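Local structure of serine-rich secreted cell wall anchored (LPXTG-motif ) protein (Lactobacillus reuteri ATCC 53608, 5NXK) at residues A[2-7]-A[20-25]; A[27-32]-A[51-56]. The protein is a cell-wall-anchored adhesin with a beta-solenoid fold that probably helps this gut bacterium attach to host surfaces. All blocks are in the same frame, centred on the assembly; numbering follows the deposited sequence.

Both contacts are parallel strand pairings at the N-terminal end of the beta-solenoid, about 13 Å apart, centre to centre. Both are only partly buried. Contact 1 places strand 3-4, outermost in its sheet, beside strand 21-24. Contact 2 pairs strand 28-30, outermost in a second sheet, with strand 51-54. Strand 28-30 follows strand 21-24 in the chain. In each, one face carries aliphatic residues to the buried interior. The second face is charged and largely solvent-facing in contact 1. In contact 2 it is more polar, with an Asn-Tyr stack and a bound water, and partly covered by strand 137-140. Glu7 joins the two, its carboxylate probably hydrogen-bonded to the backbone N of Asn31 and Asn32.

Contact 1 of 2, residues A[2-7]-A[20-25]; sequences EEVSNE and TTIKLK
Thr21 meets Glu2 through its backbone: its O lies 3.4 Å from Glu2 CB. Ile22 comes next and is buried. Its CG2 packs 3.6 Å from Val4 CG2. The CA of Ile22 also makes a CA-H...O contact with Glu2 O. That same oxygen accepts the hydrogen bond from Lys23 N at 2.8 Å. Lys23 O then accepts from Val4 N at 2.9 Å. Strands 3-4 and 21-24 thus run parallel. Helix 7-14 connects them, making a beta-alpha-beta unit at the N-terminal edge of the solenoid. Glu9 and Leu10 of this helix touch Val4, and Ala13 and Leu14 touch Ile22. Leu24 adds to the apolar face, with CD2 3.7 Å from Val4 CG2. Lys25 N donates to Val4 O at 2.9 Å, the third backbone bond. The Lys25 side chain is bent at both chi2 (-53°) and chi3 (-73°), which carries its methylenes across the Glu3 side chain. CG lies 3.7 Å from Glu3 CB, while CD and CE approach Glu3 OE1. The charged ends remain beyond salt-bridge range, with Lys25 NZ 4.4 Å from Glu3 OE1. Any attraction between them is probably modest. Lys25 CB also touches Ser5 OG. The backbone N of Ser5 is hydrogen-bonded to Glu9 OE1.

Contact 2 of 2, residues A[27-32]-A[51-56]; sequences NITLNN and YINALN
Asn27 lies over one face of the Tyr51 ring. Its CB sits 3.4 Å from the ring centroid in a CH-pi contact, and its amide plane is nearly parallel to the ring, 9° apart. The ring gets there because Tyr51 CG sits between the backbone N and the carbonyl carbon (chi1 74°). The same amide makes a hydrogen bond: Asn27 OD1 accepts from Tyr51 N at 2.9 Å, the donor tilted 27° from the carbonyl plane. Stack and bond together fix the Asn27 amide.

Four backbone hydrogen bonds join the strands. Ile28 N donates to Tyr51 O, Asn53 N to Ile28 O, Leu30 N to Asn53 O and Leu55 N to Leu30 O. The strands run nearly parallel.

Water 1 bridges side chains on the outer face. It bonds to Thr29 OG1 at 2.7 Å and to Tyr51 OH at 3.2 Å, and accepts from Asn53 ND2 at 3.0 Å. Tyr51 OH is also bonded to Asp141, and Asn53 OD1 to Tyr138. Past the strand end, water 2 accepts from Asn56 N at 2.9 Å.

Apolar contacts occur on both faces. Leu30 CD1 packs 3.7 Å from Ile52 CG2 on the buried face, which Leu10 of helix 7-14 and Phe89 also line. On the outer face Thr29 CG2 meets Leu55 CD1 at 3.6 Å.

Ile28, Thr29 and Leu30 pair in parallel register with Ile52, Asn53 and Ala54 one coil on, as in a parallel beta-solenoid, consistent with its pectate lyase-like family.

Contact 1 of 2, residues A[2-7]-A[20-25]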
loop_
_atom_site.group_PDB
_atom_site.type_symbol
_atom_site.label_atom_id
_atom_site.label_comp_id
_atom_site.label_asym_id
_atom_site.label_seq_id
_atom_site.Cartn_x
_atom_site.Cartn_y
_atom_site.Cartn_z
ATOM N N GLU A 2 27.154 -0.632 -4.643
ATOM C CA GLU A 2 27.032 -2.104 -4.523
ATOM C C GLU A 2 26.105 -2.691 -5.584
ATOM O O GLU A 2 24.904 -2.426 -5.593
ATOM C CB GLU A 2 26.528 -2.528 -3.142
ATOM C CG GLU A 2 26.485 -4.031 -2.932
ATOM C CD GLU A 2 27.823 -4.601 -2.467
ATOM O OE1 GLU A 2 28.543 -3.915 -1.703
ATOM O OE2 GLU A 2 28.150 -5.746 -2.852
ATOM N N GLU A 3 26.672 -3.542 -6.434
ATOM C CA GLU A 3 25.943 -4.169 -7.531
ATOM C C GLU A 3 25.585 -5.642 -7.273
ATOM O O GLU A 3 26.417 -6.407 -6.780
ATOM C CB GLU A 3 26.769 -4.010 -8.801
ATOM C CG GLU A 3 27.183 -2.548 -9.008
ATOM C CD GLU A 3 27.860 -2.275 -10.343
ATOM O OE1 GLU A 3 28.220 -3.241 -11.054
ATOM O OE2 GLU A 3 28.046 -1.081 -10.673
ATOM N N VAL A 4 24.351 -6.040 -7.579
ATOM C CA VAL A 4 23.914 -7.413 -7.301
ATOM C C VAL A 4 23.248 -8.034 -8.527
ATOM O O VAL A 4 22.552 -7.348 -9.287
ATOM C CB VAL A 4 22.937 -7.492 -6.076
ATOM C CG1 VAL A 4 23.613 -7.040 -4.771
ATOM C CG2 VAL A 4 21.656 -6.706 -6.337
ATOM N N SER A 5 23.448 -9.340 -8.712
ATOM C CA SER A 5 22.950 -10.008 -9.903
ATOM C C SER A 5 22.139 -11.268 -9.620
ATOM O O SER A 5 21.643 -11.906 -10.556
ATOM C CB SER A 5 24.124 -10.373 -10.816
ATOM O OG SER A 5 24.757 -9.203 -11.301
ATOM N N ASN A 6 21.996 -11.632 -8.348
ATOM C CA ASN A 6 21.218 -12.825 -8.020
ATOM C C ASN A 6 20.752 -12.832 -6.574
ATOM O O ASN A 6 21.048 -11.909 -5.821
ATOM C CB ASN A 6 22.028 -14.092 -8.322
ATOM C CG ASN A 6 23.317 -14.163 -7.527
ATOM O OD1 ASN A 6 23.342 -13.881 -6.326
ATOM N ND2 ASN A 6 24.403 -14.523 -8.199
ATOM N N GLU A 7 20.024 -13.882 -6.198
ATOM C CA GLU A 7 19.407 -13.949 -4.880
ATOM C C GLU A 7 20.431 -13.844 -3.757
ATOM O O GLU A 7 20.247 -13.069 -2.825
ATOM C CB GLU A 7 18.589 -15.238 -4.738
ATOM C CG GLU A 7 18.034 -15.453 -3.334
ATOM C CD GLU A 7 16.916 -16.491 -3.287
ATOM O OE1 GLU A 7 16.776 -17.285 -4.248
ATOM O OE2 GLU A 7 16.152 -16.489 -2.297
ATOM N N THR A 20 23.899 0.885 1.963
ATOM C CA THR A 20 22.828 1.858 1.763
ATOM C C THR A 20 22.283 1.892 0.321
ATOM O O THR A 20 21.127 2.255 0.103
ATOM C CB THR A 20 23.283 3.295 2.134
ATOM O OG1 THR A 20 24.331 3.726 1.260
ATOM C CG2 THR A 20 23.743 3.352 3.581
ATOM N N THR A 21 23.114 1.536 -0.658
ATOM C CA THR A 21 22.698 1.616 -2.057
ATOM C C THR A 21 22.988 0.313 -2.805
ATOM O O THR A 21 24.078 -0.254 -2.699
ATOM C CB THR A 21 23.379 2.795 -2.778
ATOM O OG1 THR A 21 23.193 3.993 -2.013
ATOM C CG2 THR A 21 22.788 2.983 -4.167
ATOM N N ILE A 22 21.989 -0.174 -3.532
ATOM C CA ILE A 22 22.079 -1.449 -4.232
ATOM C C ILE A 22 21.594 -1.270 -5.666
ATOM O O ILE A 22 20.530 -0.681 -5.885
ATOM C CB ILE A 22 21.238 -2.531 -3.509
ATOM C CG1 ILE A 22 21.751 -2.744 -2.085
ATOM C CG2 ILE A 22 21.198 -3.839 -4.291
ATOM C CD1 ILE A 22 20.855 -3.619 -1.257
ATOM N N LYS A 23 22.379 -1.727 -6.640
ATOM C CA LYS A 23 21.990 -1.639 -8.046
ATOM C C LYS A 23 21.775 -3.027 -8.620
ATOM O O LYS A 23 22.650 -3.884 -8.506
ATOM C CB LYS A 23 23.049 -0.924 -8.892
ATOM C CG LYS A 23 23.198 0.560 -8.646
ATOM C CD LYS A 23 24.005 1.197 -9.774
ATOM C CE LYS A 23 23.410 0.839 -11.128
ATOM N NZ LYS A 23 24.039 1.590 -12.255
ATOM N N LEU A 24 20.623 -3.247 -9.246
ATOM C CA LEU A 24 20.358 -4.517 -9.913
ATOM C C LEU A 24 21.086 -4.527 -11.250
ATOM O O LEU A 24 20.973 -3.580 -12.026
ATOM C CB LEU A 24 18.853 -4.730 -10.123
ATOM C CG LEU A 24 17.959 -4.588 -8.884
ATOM C CD1 LEU A 24 16.479 -4.847 -9.202
ATOM C CD2 LEU A 24 18.445 -5.525 -7.779
ATOM N N LYS A 25 21.851 -5.584 -11.505
ATOM C CA LYS A 25 22.554 -5.732 -12.780
ATOM C C LYS A 25 21.842 -6.768 -13.641
ATOM O O LYS A 25 22.216 -7.006 -14.785
ATOM C CB LYS A 25 24.011 -6.153 -12.561
ATOM C CG LYS A 25 24.830 -5.162 -11.744
ATOM C CD LYS A 25 24.756 -3.757 -12.314
ATOM C CE LYS A 25 25.558 -3.615 -13.589
ATOM N NZ LYS A 25 25.320 -2.274 -14.197
#

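Contact 2 of 2, residues A[27-32]-A[51-56]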
loop_
_atom_site.group_PDB
_atom_site.type_symbol
_atom_site.label_atom_id
_atom_site.label_comp_id
_atom_site.label_asym_id
_atom_site.label_seq_id
_atom_site.Cartn_x
_atom_site.Cartn_y
_atom_site.Cartn_z
ATOM N N ASN A 27 17.811 -9.335 -13.709
ATOM C CA ASN A 27 16.580 -9.744 -13.050
ATOM C C ASN A 27 16.893 -10.766 -11.978
ATOM O O ASN A 27 17.729 -11.641 -12.178
ATOM C CB ASN A 27 15.579 -10.324 -14.047
ATOM C CG ASN A 27 15.294 -9.392 -15.190
ATOM O OD1 ASN A 27 15.088 -8.198 -14.994
ATOM N ND2 ASN A 27 15.280 -9.932 -16.403
ATOM N N ILE A 28 16.200 -10.681 -10.854
ATOM C CA ILE A 28 16.487 -11.573 -9.749
ATOM C C ILE A 28 15.254 -12.364 -9.346
ATOM O O ILE A 28 14.169 -11.796 -9.160
ATOM C CB ILE A 28 17.009 -10.786 -8.536
ATOM C CG1 ILE A 28 18.311 -10.066 -8.923
ATOM C CG2 ILE A 28 17.212 -11.717 -7.351
ATOM C CD1 ILE A 28 19.043 -9.438 -7.779
ATOM N N THR A 29 15.424 -13.674 -9.201
ATOM C CA THR A 29 14.358 -14.512 -8.671
ATOM C C THR A 29 14.695 -14.975 -7.259
ATOM O O THR A 29 15.749 -15.575 -7.026
ATOM C CB THR A 29 14.106 -15.740 -9.554
ATOM O OG1 THR A 29 13.713 -15.315 -10.861
ATOM C CG2 THR A 29 13.005 -16.603 -8.954
ATOM N N LEU A 30 13.786 -14.711 -6.327
ATOM C CA LEU A 30 13.975 -15.088 -4.933
ATOM C C LEU A 30 13.174 -16.340 -4.579
ATOM O O LEU A 30 11.938 -16.328 -4.609
ATOM C CB LEU A 30 13.567 -13.939 -3.998
ATOM C CG LEU A 30 14.167 -12.556 -4.268
ATOM C CD1 LEU A 30 13.589 -11.524 -3.304
ATOM C CD2 LEU A 30 15.679 -12.603 -4.165
ATOM N N ASN A 31 13.879 -17.416 -4.241
ATOM C CA ASN A 31 13.231 -18.640 -3.780
ATOM C C ASN A 31 12.969 -18.590 -2.278
ATOM O O ASN A 31 12.165 -19.357 -1.737
ATOM C CB ASN A 31 14.087 -19.856 -4.130
ATOM C CG ASN A 31 14.290 -20.008 -5.629
ATOM O OD1 ASN A 31 15.408 -19.890 -6.128
ATOM N ND2 ASN A 31 13.203 -20.243 -6.354
ATOM N N ASN A 32 13.633 -17.656 -1.612
ATOM C CA ASN A 32 13.453 -17.478 -0.181
ATOM C C ASN A 32 13.138 -16.022 0.148
ATOM O O ASN A 32 13.480 -15.126 -0.622
ATOM C CB ASN A 32 14.723 -17.911 0.544
ATOM C CG ASN A 32 15.058 -19.361 0.296
ATOM O OD1 ASN A 32 14.404 -20.259 0.819
ATOM N ND2 ASN A 32 16.055 -19.597 -0.554
ATOM N N TYR A 51 13.660 -6.741 -12.879
ATOM C CA TYR A 51 12.614 -7.188 -11.971
ATOM C C TYR A 51 13.191 -7.994 -10.812
ATOM O O TYR A 51 14.299 -8.516 -10.890
ATOM C CB TYR A 51 11.537 -8.008 -12.716
ATOM C CG TYR A 51 11.919 -9.424 -13.144
ATOM C CD1 TYR A 51 12.062 -10.450 -12.207
ATOM C CD2 TYR A 51 12.063 -9.746 -14.490
ATOM C CE1 TYR A 51 12.388 -11.738 -12.592
ATOM C CE2 TYR A 51 12.388 -11.041 -14.889
ATOM C CZ TYR A 51 12.551 -12.033 -13.934
ATOM O OH TYR A 51 12.873 -13.322 -14.312
ATOM N N ILE A 52 12.420 -8.074 -9.733
ATOM C CA ILE A 52 12.677 -9.016 -8.667
ATOM C C ILE A 52 11.415 -9.837 -8.472
ATOM O O ILE A 52 10.325 -9.284 -8.270
ATOM C CB ILE A 52 13.047 -8.314 -7.343
ATOM C CG1 ILE A 52 14.201 -7.332 -7.557
ATOM C CG2 ILE A 52 13.391 -9.349 -6.276
ATOM C CD1 ILE A 52 14.512 -6.494 -6.363
ATOM N N ASN A 53 11.549 -11.151 -8.527
ATOM C CA ASN A 53 10.388 -12.023 -8.428
ATOM C C ASN A 53 10.451 -12.873 -7.151
ATOM O O ASN A 53 11.235 -13.824 -7.052
ATOM C CB ASN A 53 10.296 -12.894 -9.683
ATOM C CG ASN A 53 9.119 -13.851 -9.657
ATOM O OD1 ASN A 53 8.168 -13.676 -8.895
ATOM N ND2 ASN A 53 9.175 -14.874 -10.511
ATOM N N ALA A 54 9.625 -12.514 -6.173
ATOM C CA ALA A 54 9.614 -13.186 -4.879
ATOM C C ALA A 54 8.647 -14.361 -4.920
ATOM O O ALA A 54 7.425 -14.188 -4.827
ATOM C CB ALA A 54 9.231 -12.217 -3.768
ATOM N N LEU A 55 9.203 -15.556 -5.086
ATOM C CA LEU A 55 8.396 -16.743 -5.330
ATOM C C LEU A 55 7.914 -17.408 -4.053
ATOM O O LEU A 55 6.987 -18.216 -4.086
ATOM C CB LEU A 55 9.172 -17.751 -6.166
ATOM C CG LEU A 55 9.266 -17.382 -7.643
ATOM C CD1 LEU A 55 10.022 -18.461 -8.395
ATOM C CD2 LEU A 55 7.876 -17.165 -8.233
ATOM N N ASN A 56 8.558 -17.094 -2.937
ATOM C CA ASN A 56 8.255 -17.774 -1.689
ATOM C C ASN A 56 7.056 -17.188 -0.944
ATOM O O ASN A 56 7.010 -15.989 -0.658
ATOM C CB ASN A 56 9.486 -17.752 -0.782
ATOM C CG ASN A 56 9.457 -18.843 0.270
ATOM O OD1 ASN A 56 8.710 -19.817 0.155
ATOM N ND2 ASN A 56 10.278 -18.687 1.302
HETATM O O HOH W 1 11.446 -15.391 -12.347
HETATM O O HOH W 2 10.405 -15.027 -2.111
#